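Local coordinates for protein tartronate semialdehyde reductase (Salmonella typhimurium, PDB 1VPD) that probably catalyses the NADH- or NADPH-dependent reduction of tartronate semialdehyde to D-glycerate, the last step in the breakdown of galactarate, at residues 18-23 against 130-135; 27-32 against 152-157; 64-69 against 96-101; 137-142 against 160-165; 235-240 against 277-282. All coordinates share one frame; numbering follows the deposited sequence. Where two conformers were deposited one is given.

Contact 1: residues 18-23 against 130-135; sequences KPMSKN and PKAIDG
The side-chain amide of N23 is the flat group of this interface, and it works through its nitrogen: ND2 of N23 donates to the carbonyl O of I133 at 3.2 Å, with a fairly straight N-H...O angle of 161°. That oxygen lies close to the plane of the amide, yet ND2 itself stands well above the carbonyl plane of I133, so no lone pair is addressed. OD1 of N23 accepts from a water that also donates to the O of I133. The apolar ring of P19 sits one helical turn earlier and touches through CB and CG: CB of P19 is 3.8 Å from CG1 of I133, and CG of P19 is 3.9 Å from CB of A132.

Segment 18-23 belongs to helix 17-26, which follows the glycine-rich turn of the Rossmann fold, and its residues are part of the predicted NAD(+)-binding stretch. It runs nearly parallel to helix 130-134, with the short axes 18° and 7.9 Å apart. That pairing places N23 beside the last turn of its partner, where G135 leaves helical geometry with a positive phi.

Waters serve the carbonyls of this turn. Beside ND2 of N23, the O of I133 receives two of them, one shared with the O of P19 at 2.8 Å; a further water passes from ND2 of N23 to the O of A132. On the buried flank, CG of M20 lies 4.3 Å from CB of A132, while the rest of its chain reaches toward M68 and M98.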
# COMPACT_ATOMS: atom_id res chain seq x y z
N LYS A 18 -8.77 -6.61 -1.60
CA LYS A 18 -10.14 -7.02 -1.97
C LYS A 18 -10.69 -6.23 -3.16
O LYS A 18 -11.05 -6.83 -4.18
CB LYS A 18 -11.07 -6.98 -0.77
CG LYS A 18 -12.47 -7.49 -1.09
CD LYS A 18 -13.21 -7.86 0.16
CE LYS A 18 -13.92 -6.69 0.74
NZ LYS A 18 -14.90 -7.17 1.77
N PRO A 19 -10.76 -4.89 -3.10
CA PRO A 19 -11.23 -4.14 -4.27
C PRO A 19 -10.39 -4.29 -5.52
O PRO A 19 -10.93 -4.24 -6.63
CB PRO A 19 -11.28 -2.68 -3.78
CG PRO A 19 -10.40 -2.65 -2.56
CD PRO A 19 -10.51 -4.01 -1.93
N MSE A 20 -9.07 -4.47 -5.37
CA MSE A 20 -8.21 -4.70 -6.49
C MSE A 20 -8.59 -6.01 -7.21
O MSE A 20 -8.72 -6.03 -8.44
CB MSE A 20 -6.76 -4.74 -6.01
CG MSE A 20 -6.26 -3.33 -5.63
SE MSE A 20 -4.60 -3.42 -4.58
CE MSE A 20 -3.35 -3.73 -6.02
N SER A 21 -8.77 -7.07 -6.44
CA SER A 21 -9.17 -8.36 -7.00
C SER A 21 -10.51 -8.25 -7.73
O SER A 21 -10.69 -8.85 -8.80
CB SER A 21 -9.20 -9.46 -5.92
OG SER A 21 -10.29 -9.33 -5.03
N LYS A 22 -11.44 -7.47 -7.17
CA LYS A 22 -12.75 -7.29 -7.79
C LYS A 22 -12.64 -6.53 -9.11
O LYS A 22 -13.34 -6.85 -10.07
CB LYS A 22 -13.73 -6.62 -6.83
CG LYS A 22 -14.14 -7.53 -5.70
CD LYS A 22 -15.20 -6.88 -4.88
CE LYS A 22 -15.59 -7.73 -3.71
NZ LYS A 22 -16.41 -6.97 -2.75
N ASN A 23 -11.71 -5.58 -9.22
CA ASN A 23 -11.47 -4.94 -10.49
C ASN A 23 -10.91 -5.88 -11.55
O ASN A 23 -11.22 -5.72 -12.74
CB ASN A 23 -10.60 -3.68 -10.33
CG ASN A 23 -11.39 -2.53 -9.75
OD1 ASN A 23 -12.61 -2.42 -10.02
ND2 ASN A 23 -10.74 -1.65 -8.96
N PRO A 130 -9.97 4.55 -1.52
CA PRO A 130 -10.85 5.05 -2.60
C PRO A 130 -10.37 4.73 -4.00
O PRO A 130 -11.19 4.40 -4.88
CB PRO A 130 -10.89 6.56 -2.35
CG PRO A 130 -10.62 6.69 -0.88
CD PRO A 130 -9.59 5.63 -0.59
N LYS A 131 -9.06 4.80 -4.24
CA LYS A 131 -8.54 4.55 -5.57
C LYS A 131 -8.30 3.06 -5.85
O LYS A 131 -8.23 2.65 -7.02
CB LYS A 131 -7.28 5.37 -5.83
CG LYS A 131 -7.53 6.88 -5.85
CD LYS A 131 -6.29 7.64 -6.34
CE LYS A 131 -6.60 9.11 -6.56
NZ LYS A 131 -7.30 9.33 -7.86
N ALA A 132 -8.15 2.26 -4.80
CA ALA A 132 -8.15 0.80 -4.94
C ALA A 132 -9.54 0.38 -5.44
O ALA A 132 -9.66 -0.43 -6.36
CB ALA A 132 -7.84 0.14 -3.62
N ILE A 133 -10.56 0.98 -4.85
CA ILE A 133 -11.96 0.68 -5.22
C ILE A 133 -12.25 1.09 -6.66
O ILE A 133 -12.74 0.27 -7.45
CB ILE A 133 -12.95 1.32 -4.22
CG1 ILE A 133 -12.87 0.62 -2.86
CG2 ILE A 133 -14.41 1.29 -4.77
CD1 ILE A 133 -13.48 1.38 -1.72
N ASP A 134 -11.91 2.32 -7.05
CA ASP A 134 -12.29 2.82 -8.37
C ASP A 134 -11.28 2.51 -9.48
O ASP A 134 -11.51 2.83 -10.65
CB ASP A 134 -12.71 4.30 -8.31
CG ASP A 134 -11.54 5.26 -8.25
OD1 ASP A 134 -10.37 4.83 -8.29
OD2 ASP A 134 -11.73 6.50 -8.19
N GLY A 135 -10.20 1.82 -9.13
CA GLY A 135 -9.23 1.36 -10.09
C GLY A 135 -8.31 2.40 -10.70
O GLY A 135 -7.86 2.22 -11.82
O HOH W 1 -13.16 -2.47 -6.75
O HOH W 2 -7.95 -1.57 -8.25
O HOH W 3 -14.24 -0.33 -9.95

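Contact 2: residues 27-32 against 152-157; sequences AGYSLV and YDLMKA
The phenol ring of Y29 and the isobutyl group of L154 make the one aromatic interaction here, a CH-pi contact. CD1 of L154 hangs 3.8 Å from the centroid of the Y29 ring and only 9° off the ring normal, almost over its middle. Y29 carries CG beside its backbone N (chi1 -67°), which sends the ring toward L154, while in L154 a CG anti to the backbone N (chi1 172°) and a chi2 of 61° together set CD1 over the ring.

Apolar packing supplies the rest. CB of A157 fills the corner between two residues of the other segment: it is 3.9 Å from CB of A27 and likewise 3.9 Å from CE2 of Y29, which it approaches obliquely.

In the Rossmann fold this contact joins the turn between helix 17-26 and strand 30-34 to helix 145-156. A27 and Y29 flank that turn, where G28 has the positive phi of a Schellman motif and lets the chain reverse toward the strand. L154 lies in helix 145-156 and A157 follows it; both also touch L24, and L154 reaches V8 on the neighbouring strand.

The hydroxyl makes only van der Waals contact across the segments: OH of Y29 passes 3.5 Å from CA of L154 and 4.0 Å from CB of D153, and no hydrogen bond crosses between the two.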
# COMPACT_ATOMS: atom_id res chain seq x y z
N ALA A 27 -12.68 -6.88 -15.12
CA ALA A 27 -11.94 -6.78 -16.37
C ALA A 27 -11.89 -8.11 -17.14
O ALA A 27 -11.27 -8.18 -18.19
CB ALA A 27 -10.52 -6.28 -16.10
N GLY A 28 -12.46 -9.17 -16.57
CA GLY A 28 -12.57 -10.46 -17.25
C GLY A 28 -11.52 -11.50 -16.91
O GLY A 28 -11.46 -12.56 -17.56
N TYR A 29 -10.67 -11.24 -15.92
CA TYR A 29 -9.67 -12.22 -15.50
C TYR A 29 -10.30 -13.29 -14.62
O TYR A 29 -11.23 -13.02 -13.86
CB TYR A 29 -8.50 -11.53 -14.76
CG TYR A 29 -7.69 -10.65 -15.67
CD1 TYR A 29 -6.68 -11.18 -16.46
CD2 TYR A 29 -7.94 -9.28 -15.78
CE1 TYR A 29 -5.95 -10.40 -17.32
CE2 TYR A 29 -7.19 -8.48 -16.64
CZ TYR A 29 -6.20 -9.05 -17.41
OH TYR A 29 -5.43 -8.30 -18.27
N SER A 30 -9.80 -14.52 -14.74
CA SER A 30 -10.21 -15.60 -13.86
C SER A 30 -9.22 -15.69 -12.71
O SER A 30 -8.02 -15.80 -12.93
CB SER A 30 -10.22 -16.93 -14.62
OG SER A 30 -11.12 -16.83 -15.72
N LEU A 31 -9.73 -15.61 -11.48
CA LEU A 31 -8.88 -15.58 -10.29
C LEU A 31 -9.03 -16.81 -9.44
O LEU A 31 -10.10 -17.41 -9.36
CB LEU A 31 -9.20 -14.36 -9.41
CG LEU A 31 -9.09 -12.95 -9.98
CD1 LEU A 31 -9.06 -11.95 -8.82
CD2 LEU A 31 -7.90 -12.75 -10.84
N VAL A 32 -7.93 -17.19 -8.81
CA VAL A 32 -7.93 -18.12 -7.70
C VAL A 32 -7.33 -17.37 -6.50
O VAL A 32 -6.15 -17.00 -6.53
CB VAL A 32 -7.13 -19.41 -7.99
CG1 VAL A 32 -7.38 -20.43 -6.91
CG2 VAL A 32 -7.50 -19.99 -9.35
N TYR A 152 1.79 -5.92 -18.02
CA TYR A 152 1.32 -4.54 -17.97
C TYR A 152 -0.20 -4.48 -17.97
O TYR A 152 -0.78 -3.80 -17.15
CB TYR A 152 1.92 -3.70 -19.12
CG TYR A 152 1.37 -2.29 -19.17
CD1 TYR A 152 1.98 -1.26 -18.45
CD2 TYR A 152 0.21 -1.99 -19.87
CE1 TYR A 152 1.46 0.03 -18.47
CE2 TYR A 152 -0.32 -0.72 -19.89
CZ TYR A 152 0.31 0.30 -19.18
OH TYR A 152 -0.21 1.56 -19.20
N ASP A 153 -0.87 -5.16 -18.90
CA ASP A 153 -2.32 -5.09 -18.98
C ASP A 153 -2.99 -5.60 -17.72
O ASP A 153 -3.98 -5.05 -17.29
CB ASP A 153 -2.86 -5.87 -20.19
CG ASP A 153 -2.53 -5.21 -21.52
OD1 ASP A 153 -2.21 -4.00 -21.59
OD2 ASP A 153 -2.57 -5.86 -22.59
N LEU A 154 -2.46 -6.67 -17.15
CA LEU A 154 -3.03 -7.25 -15.94
C LEU A 154 -2.94 -6.21 -14.81
O LEU A 154 -3.91 -5.97 -14.10
CB LEU A 154 -2.25 -8.49 -15.53
CG LEU A 154 -2.61 -9.10 -14.16
CD1 LEU A 154 -4.06 -9.53 -14.11
CD2 LEU A 154 -1.69 -10.25 -13.82
N MSE A 155 -1.76 -5.62 -14.64
CA MSE A 155 -1.58 -4.61 -13.58
C MSE A 155 -2.45 -3.37 -13.85
O MSE A 155 -3.05 -2.79 -12.93
CB MSE A 155 -0.10 -4.23 -13.44
CG MSE A 155 0.75 -5.34 -12.85
SE MSE A 155 2.61 -4.87 -12.57
CE MSE A 155 3.25 -4.84 -14.44
N LYS A 156 -2.52 -2.97 -15.12
CA LYS A 156 -3.28 -1.78 -15.52
C LYS A 156 -4.77 -1.92 -15.28
O LYS A 156 -5.47 -0.93 -15.11
CB LYS A 156 -2.98 -1.41 -16.98
CG LYS A 156 -3.62 -0.12 -17.46
CD LYS A 156 -2.98 1.12 -16.81
CE LYS A 156 -3.59 2.42 -17.36
NZ LYS A 156 -5.05 2.52 -17.04
N ALA A 157 -5.29 -3.15 -15.25
CA ALA A 157 -6.69 -3.38 -14.94
C ALA A 157 -7.12 -2.92 -13.55
O ALA A 157 -8.32 -2.75 -13.29
CB ALA A 157 -7.05 -4.86 -15.14

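Contact 3: residues 64-69 against 96-101; sequences VIITML and IDMSSI
I66 and T67 pair with I96 and D97 in adjoining parallel strands of the Rossmann sheet, and the polar chains just beyond them tie the two strand ends together. The backbone register is set by three bonds: N of I96 to O of I65 (2.8 Å), N of T67 to O of I96, and N of M98 to O of T67 (2.8 Å).

On the face of T67 and D97 the chemistry is polar. The carboxylate oxygen OD1 of D97 is gripped three times. OG1 of T67 donates to it at 2.7 Å from above the carboxylate plane, a reach made possible by chi1 of 45°, which tucks the hydroxyl between the backbone N and carbonyl carbon of T67. OG of S99 comes in on the syn lone pair of D97 OD1 at 2.6 Å, and N of S99 closes an Asx turn onto the same oxygen. While donating to D97, OG of S99 also accepts from N of L69 at 2.8 Å, so one aspartate orders both segments through a chain of hydrogen bonds.

In a Rossmann fold these carboxyl ends of the strands open onto the cofactor cleft, consistent with the predicted NAD(+)-binding role of S100 and its nearness to K175, the predicted active-site lysine.

The face of I66 and I96 is apolar. CG2 of I66 presses on SE of M98 at 3.6 Å, and CG2 of V64 lies 3.8 Å from CD1 of I96. Further along, M68 bends its chain at chi2 and chi3, bringing CE to within 3.3 Å of the carbonyl O of M98. A water bridges O of L69 to N of S100.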
# COMPACT_ATOMS: atom_id res chain seq x y z
N VAL A 64 0.63 -16.84 -13.03
CA VAL A 64 0.98 -15.56 -12.40
C VAL A 64 0.17 -15.42 -11.12
O VAL A 64 -1.02 -15.79 -11.07
CB VAL A 64 0.76 -14.36 -13.36
CG1 VAL A 64 -0.70 -14.23 -13.77
CG2 VAL A 64 1.27 -13.04 -12.72
N ILE A 65 0.81 -14.90 -10.07
CA ILE A 65 0.18 -14.76 -8.77
C ILE A 65 0.49 -13.36 -8.28
O ILE A 65 1.64 -12.94 -8.32
CB ILE A 65 0.77 -15.77 -7.76
CG1 ILE A 65 0.53 -17.21 -8.23
CG2 ILE A 65 0.13 -15.60 -6.39
CD1 ILE A 65 1.75 -18.04 -8.25
N ILE A 66 -0.54 -12.65 -7.86
CA ILE A 66 -0.39 -11.37 -7.15
C ILE A 66 -0.47 -11.59 -5.64
O ILE A 66 -1.36 -12.30 -5.16
CB ILE A 66 -1.48 -10.38 -7.61
CG1 ILE A 66 -1.26 -9.98 -9.06
CG2 ILE A 66 -1.59 -9.14 -6.68
CD1 ILE A 66 -2.51 -9.42 -9.72
N THR A 67 0.43 -10.97 -4.87
CA THR A 67 0.30 -10.92 -3.41
C THR A 67 0.07 -9.47 -3.00
O THR A 67 0.64 -8.57 -3.59
CB THR A 67 1.52 -11.47 -2.67
OG1 THR A 67 2.74 -10.97 -3.26
CG2 THR A 67 1.60 -12.99 -2.82
N MSE A 68 -0.80 -9.26 -2.02
CA MSE A 68 -1.05 -7.94 -1.44
C MSE A 68 -1.12 -8.15 0.07
O MSE A 68 -2.19 -8.42 0.62
CB MSE A 68 -2.32 -7.31 -2.01
CG MSE A 68 -2.73 -5.93 -1.44
SE MSE A 68 -1.27 -4.75 -1.29
CE MSE A 68 -1.60 -3.59 -2.71
N LEU A 69 0.04 -8.04 0.71
CA LEU A 69 0.22 -8.40 2.11
C LEU A 69 0.89 -7.24 2.88
O LEU A 69 1.42 -6.32 2.26
CB LEU A 69 1.04 -9.67 2.20
CG LEU A 69 0.39 -10.89 1.51
CD1 LEU A 69 1.40 -12.02 1.31
CD2 LEU A 69 -0.81 -11.35 2.32
N ILE A 96 3.93 -11.35 -8.82
CA ILE A 96 3.82 -9.89 -8.78
C ILE A 96 3.46 -9.54 -7.35
O ILE A 96 2.30 -9.64 -6.92
CB ILE A 96 2.78 -9.35 -9.79
CG1 ILE A 96 3.10 -9.81 -11.21
CG2 ILE A 96 2.73 -7.81 -9.77
CD1 ILE A 96 2.08 -9.36 -12.21
N ASP A 97 4.47 -9.17 -6.57
CA ASP A 97 4.19 -8.76 -5.19
C ASP A 97 3.86 -7.28 -5.20
O ASP A 97 4.70 -6.45 -5.55
CB ASP A 97 5.37 -9.05 -4.27
CG ASP A 97 5.09 -8.69 -2.83
OD1 ASP A 97 3.89 -8.66 -2.41
OD2 ASP A 97 6.04 -8.42 -2.05
N MSE A 98 2.63 -6.96 -4.80
CA MSE A 98 2.14 -5.59 -4.76
C MSE A 98 2.13 -5.02 -3.34
O MSE A 98 1.64 -3.91 -3.11
CB MSE A 98 0.76 -5.52 -5.41
CG MSE A 98 0.81 -6.03 -6.88
SE MSE A 98 -0.79 -5.82 -7.93
CE MSE A 98 -0.51 -4.00 -8.56
N SER A 99 2.71 -5.77 -2.41
CA SER A 99 2.90 -5.34 -1.02
C SER A 99 3.94 -4.24 -0.95
O SER A 99 4.86 -4.16 -1.76
CB SER A 99 3.39 -6.52 -0.17
OG SER A 99 2.62 -7.70 -0.39
N SER A 100 3.82 -3.41 0.08
CA SER A 100 4.86 -2.46 0.41
C SER A 100 5.82 -3.11 1.40
O SER A 100 5.45 -3.34 2.56
CB SER A 100 4.24 -1.22 1.05
OG SER A 100 3.34 -0.60 0.17
N ILE A 101 7.02 -3.44 0.94
CA ILE A 101 8.01 -4.10 1.81
C ILE A 101 9.39 -3.50 1.59
O ILE A 101 9.62 -2.82 0.60
CB ILE A 101 8.05 -5.65 1.63
CG1 ILE A 101 8.67 -6.08 0.29
CG2 ILE A 101 6.68 -6.24 1.80
CD1 ILE A 101 8.85 -7.61 0.17
O HOH W 4 1.56 -3.50 2.00

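Contact 4: residues 137-142 against 160-165; sequences LSVMVG and GSVVHT
V139, V141 and V162 form the tight side of a parallel strand pair whose connection is helix 145-156, making a beta-alpha-beta unit at the edge of the Rossmann sheet. Their branches mesh: V139 and V162 stand side by side with CB of V139 at 3.9 Å from CG2 of V162, and CG1 of V162 meets CG2 of V141 at 4.0 Å. The connecting helix lies over this face, with F148 against V141 and V162.

The other face is looser and wetter. S138 and S161 touch chiefly through OG of S138 and CB of S161, 3.8 Å apart, and water does the polar work: one molecule donates to the carbonyl O of V139 and also bonds OG of S161, each at 2.8 Å. V163 is exposed there, whereas M140 swings away from its partner strand to pack on helix 170-198, near the predicted catalytic K175.

The backbone bonds run unevenly along the pair. Near its start, O of L137 takes N of G160 and, weakly, N of S161; at the far end N of T165 donates to O of V141, 2.8 Å away, with an N-H...O angle of 176°.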
# COMPACT_ATOMS: atom_id res chain seq x y z
N LEU A 137 -5.48 3.58 -8.97
CA LEU A 137 -4.16 3.47 -8.31
C LEU A 137 -3.01 3.75 -9.26
O LEU A 137 -3.08 3.42 -10.44
CB LEU A 137 -3.95 2.05 -7.78
CG LEU A 137 -4.87 1.56 -6.68
CD1 LEU A 137 -4.68 0.06 -6.46
CD2 LEU A 137 -4.62 2.31 -5.40
N SER A 138 -1.93 4.33 -8.73
CA SER A 138 -0.65 4.31 -9.40
C SER A 138 0.13 3.08 -8.92
O SER A 138 0.16 2.78 -7.71
CB SER A 138 0.15 5.58 -9.11
OG SER A 138 -0.31 6.67 -9.89
N VAL A 139 0.77 2.40 -9.85
CA VAL A 139 1.57 1.22 -9.60
C VAL A 139 2.99 1.55 -10.04
O VAL A 139 3.22 2.12 -11.11
CB VAL A 139 1.00 0.00 -10.40
CG1 VAL A 139 1.77 -1.25 -10.09
CG2 VAL A 139 -0.46 -0.19 -10.07
N MSE A 140 3.95 1.17 -9.20
CA MSE A 140 5.36 1.49 -9.41
C MSE A 140 6.14 0.18 -9.30
O MSE A 140 6.07 -0.48 -8.29
CB MSE A 140 5.82 2.54 -8.40
CG MSE A 140 5.63 2.15 -6.93
SE MSE A 140 5.09 3.66 -5.79
CE MSE A 140 3.37 4.05 -6.57
N VAL A 141 6.89 -0.18 -10.35
CA VAL A 141 7.33 -1.56 -10.52
C VAL A 141 8.83 -1.69 -10.72
O VAL A 141 9.43 -0.94 -11.50
CB VAL A 141 6.63 -2.18 -11.77
CG1 VAL A 141 6.92 -3.67 -11.82
CG2 VAL A 141 5.13 -1.88 -11.75
N GLY A 142 9.44 -2.65 -10.04
CA GLY A 142 10.79 -3.07 -10.35
C GLY A 142 10.80 -4.49 -10.88
O GLY A 142 9.90 -5.29 -10.59
N GLY A 160 -4.79 3.47 -12.65
CA GLY A 160 -4.72 4.58 -13.58
C GLY A 160 -3.37 4.74 -14.24
O GLY A 160 -3.26 5.40 -15.28
N SER A 161 -2.33 4.17 -13.65
CA SER A 161 -0.97 4.32 -14.14
C SER A 161 -0.12 3.13 -13.67
O SER A 161 -0.22 2.73 -12.53
CB SER A 161 -0.34 5.61 -13.59
OG SER A 161 1.01 5.72 -13.98
N VAL A 162 0.70 2.58 -14.57
CA VAL A 162 1.65 1.52 -14.24
C VAL A 162 2.99 1.87 -14.87
O VAL A 162 3.11 1.96 -16.09
CB VAL A 162 1.18 0.14 -14.73
CG1 VAL A 162 2.18 -0.94 -14.35
CG2 VAL A 162 -0.19 -0.20 -14.16
N VAL A 163 3.99 2.12 -14.02
CA VAL A 163 5.28 2.63 -14.48
C VAL A 163 6.44 1.75 -13.99
O VAL A 163 6.53 1.41 -12.81
CB VAL A 163 5.50 4.09 -13.99
CG1 VAL A 163 6.93 4.56 -14.23
CG2 VAL A 163 4.48 5.02 -14.62
N HIS A 164 7.34 1.40 -14.90
CA HIS A 164 8.53 0.63 -14.60
C HIS A 164 9.63 1.58 -14.12
O HIS A 164 10.02 2.51 -14.82
CB HIS A 164 8.97 -0.09 -15.88
CG HIS A 164 10.12 -1.02 -15.72
ND1 HIS A 164 10.21 -1.96 -14.72
CD2 HIS A 164 11.23 -1.18 -16.47
CE1 HIS A 164 11.32 -2.65 -14.85
NE2 HIS A 164 11.96 -2.20 -15.90
N THR A 165 10.16 1.33 -12.92
CA THR A 165 11.09 2.26 -12.29
C THR A 165 12.52 1.76 -12.17
O THR A 165 13.41 2.52 -11.80
CB THR A 165 10.59 2.67 -10.88
OG1 THR A 165 10.50 1.50 -10.05
CG2 THR A 165 9.21 3.28 -10.94
O HOH W 5 1.23 8.16 -11.59
O HOH W 6 2.32 4.68 -11.78

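Contact 5: residues 235-240 against 277-282; sequences GFRIDL and HGNDDH
R237 and D281 form a single backbone bridge, their CA atoms 4.6 Å apart, and R237 is the N-cap residue of helix 238-255, whose first two amides are taken up by the type I turn H277-D280: N of I238 donates to O of D280 and N of D239 to O of G278, both at 2.9 Å. Just before the helix, N of F236 bonds OD1 of D281 on its anti lone pair at 2.9 Å. D281 can make that reach because CG stands anti to its backbone N (chi1 -176°), and its other oxygen is held by S283 and by a salt bridge to K223.

The ring of F236 turns an edge to the face of H282 in a T-shaped pair, centroids 5.2 Å apart and planes at 64°; CB of F236 also lies over that face as a CH-pi contact, 3.9 Å from the H282 centroid. H241 meets both rings. On the inner side CD1 of I238 rests 3.7 Å from CA of H282.

Toward the outside, the contact is polar. R237 lies alongside N279, with CD of R237 3.3 Å from OD1 of N279. OD2 of D239 accepts a hydrogen bond from a water, while its OD1 makes a salt bridge with R273. Within the turn, ND1 of H277 donates to OD2 of D280.

A bound tartaric acid, probably from the crystallisation liquor, lies about 3 Å from the F236 side chain, and K243, a predicted NAD(+) ligand, is further along the same helix. The partial positive charge of that helix end would probably be eased by D239, in its first turn and paired with R273.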
# COMPACT_ATOMS: atom_id res chain seq x y z
N GLY A 235 -9.32 2.54 5.46
CA GLY A 235 -8.18 3.40 5.14
C GLY A 235 -6.86 2.68 5.34
O GLY A 235 -6.76 1.45 5.19
N PHE A 236 -5.85 3.43 5.75
CA PHE A 236 -4.48 2.94 5.92
C PHE A 236 -4.02 3.17 7.35
O PHE A 236 -3.81 4.30 7.77
CB PHE A 236 -3.54 3.64 4.94
CG PHE A 236 -2.15 3.04 4.90
CD1 PHE A 236 -1.95 1.74 4.46
CD2 PHE A 236 -1.03 3.79 5.27
CE1 PHE A 236 -0.69 1.19 4.38
CE2 PHE A 236 0.25 3.23 5.20
CZ PHE A 236 0.43 1.94 4.77
N ARG A 237 -3.85 2.09 8.10
CA ARG A 237 -3.52 2.18 9.53
C ARG A 237 -2.18 2.86 9.78
O ARG A 237 -1.19 2.59 9.08
CB ARG A 237 -3.44 0.80 10.17
CG ARG A 237 -4.77 0.04 10.21
CD ARG A 237 -4.65 -1.24 10.97
NE ARG A 237 -4.10 -2.33 10.16
CZ ARG A 237 -2.94 -2.95 10.39
NH1 ARG A 237 -2.14 -2.61 11.40
NH2 ARG A 237 -2.58 -3.92 9.58
N ILE A 238 -2.15 3.69 10.81
CA ILE A 238 -0.90 4.28 11.30
C ILE A 238 0.20 3.22 11.51
O ILE A 238 1.35 3.44 11.13
CB ILE A 238 -1.15 5.07 12.62
CG1 ILE A 238 -1.86 6.40 12.35
CG2 ILE A 238 0.15 5.28 13.39
CD1 ILE A 238 -0.95 7.50 11.82
N ASP A 239 -0.15 2.05 12.04
CA ASP A 239 0.84 1.01 12.27
C ASP A 239 1.55 0.55 10.99
O ASP A 239 2.75 0.23 11.03
CB ASP A 239 0.27 -0.18 13.06
CG ASP A 239 0.13 0.11 14.53
OD1 ASP A 239 0.81 1.03 15.06
OD2 ASP A 239 -0.65 -0.56 15.25
N LEU A 240 0.82 0.50 9.88
CA LEU A 240 1.41 0.18 8.58
C LEU A 240 2.29 1.32 8.06
O LEU A 240 3.35 1.07 7.50
CB LEU A 240 0.36 -0.19 7.54
CG LEU A 240 -0.39 -1.48 7.87
CD1 LEU A 240 -1.54 -1.64 6.88
CD2 LEU A 240 0.55 -2.67 7.83
N HIS A 277 -3.72 5.01 18.78
CA HIS A 277 -4.14 5.37 17.42
C HIS A 277 -3.54 4.49 16.30
O HIS A 277 -3.74 4.78 15.12
CB HIS A 277 -3.79 6.83 17.09
CG HIS A 277 -4.61 7.85 17.82
ND1 HIS A 277 -5.85 8.25 17.39
CD2 HIS A 277 -4.33 8.59 18.92
CE1 HIS A 277 -6.31 9.19 18.20
NE2 HIS A 277 -5.41 9.41 19.14
N GLY A 278 -2.83 3.43 16.66
CA GLY A 278 -2.16 2.59 15.68
C GLY A 278 -3.07 1.95 14.66
O GLY A 278 -2.67 1.70 13.51
N ASN A 279 -4.31 1.68 15.05
CA ASN A 279 -5.28 1.09 14.14
C ASN A 279 -6.20 2.10 13.48
O ASN A 279 -7.15 1.71 12.77
CB ASN A 279 -6.09 0.01 14.87
CG ASN A 279 -5.26 -1.22 15.15
OD1 ASN A 279 -4.68 -1.80 14.24
ND2 ASN A 279 -5.15 -1.59 16.42
N ASP A 280 -5.94 3.39 13.69
CA ASP A 280 -6.66 4.45 13.00
C ASP A 280 -6.04 4.73 11.64
O ASP A 280 -4.85 4.50 11.43
CB ASP A 280 -6.64 5.74 13.80
CG ASP A 280 -7.56 5.73 15.00
OD1 ASP A 280 -8.46 4.86 15.09
OD2 ASP A 280 -7.46 6.61 15.86
N ASP A 281 -6.85 5.23 10.71
CA ASP A 281 -6.36 5.76 9.44
C ASP A 281 -5.28 6.79 9.70
O ASP A 281 -5.31 7.48 10.70
CB ASP A 281 -7.48 6.42 8.66
CG ASP A 281 -7.04 6.90 7.29
OD1 ASP A 281 -6.76 6.06 6.42
OD2 ASP A 281 -6.95 8.12 7.02
N HIS A 282 -4.33 6.92 8.77
CA HIS A 282 -3.25 7.88 8.96
C HIS A 282 -3.63 9.37 8.96
O HIS A 282 -2.82 10.19 9.39
CB HIS A 282 -2.02 7.61 8.07
CG HIS A 282 -2.26 7.49 6.59
ND1 HIS A 282 -3.49 7.49 5.96
CD2 HIS A 282 -1.34 7.32 5.61
CE1 HIS A 282 -3.31 7.34 4.65
NE2 HIS A 282 -2.01 7.25 4.42
O HOH W 7 -2.33 -2.32 14.00

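Contacts 1 to 4 all belong to the Rossmann domain, while contact 5 stands apart in the helical C-terminal domain, its atoms at least about 6 Å from any of the others. Contact 3 is the buried core, a strand pair knit by backbone bonds and one aspartate; contact 4 uses the same sheet but at its edge, where V139, V141 and V162 are buried and serines hold water. Contact 1 packs two helices through an amide, a proline and waters; contact 2, at the surface, packs a turn on a helix by apolar contact alone. M20, M68 and M98 join contacts 1 and 3, and L154 ties contact 2 to contact 3. Contact 5 relies on turn carbonyls, aromatic rings and charges.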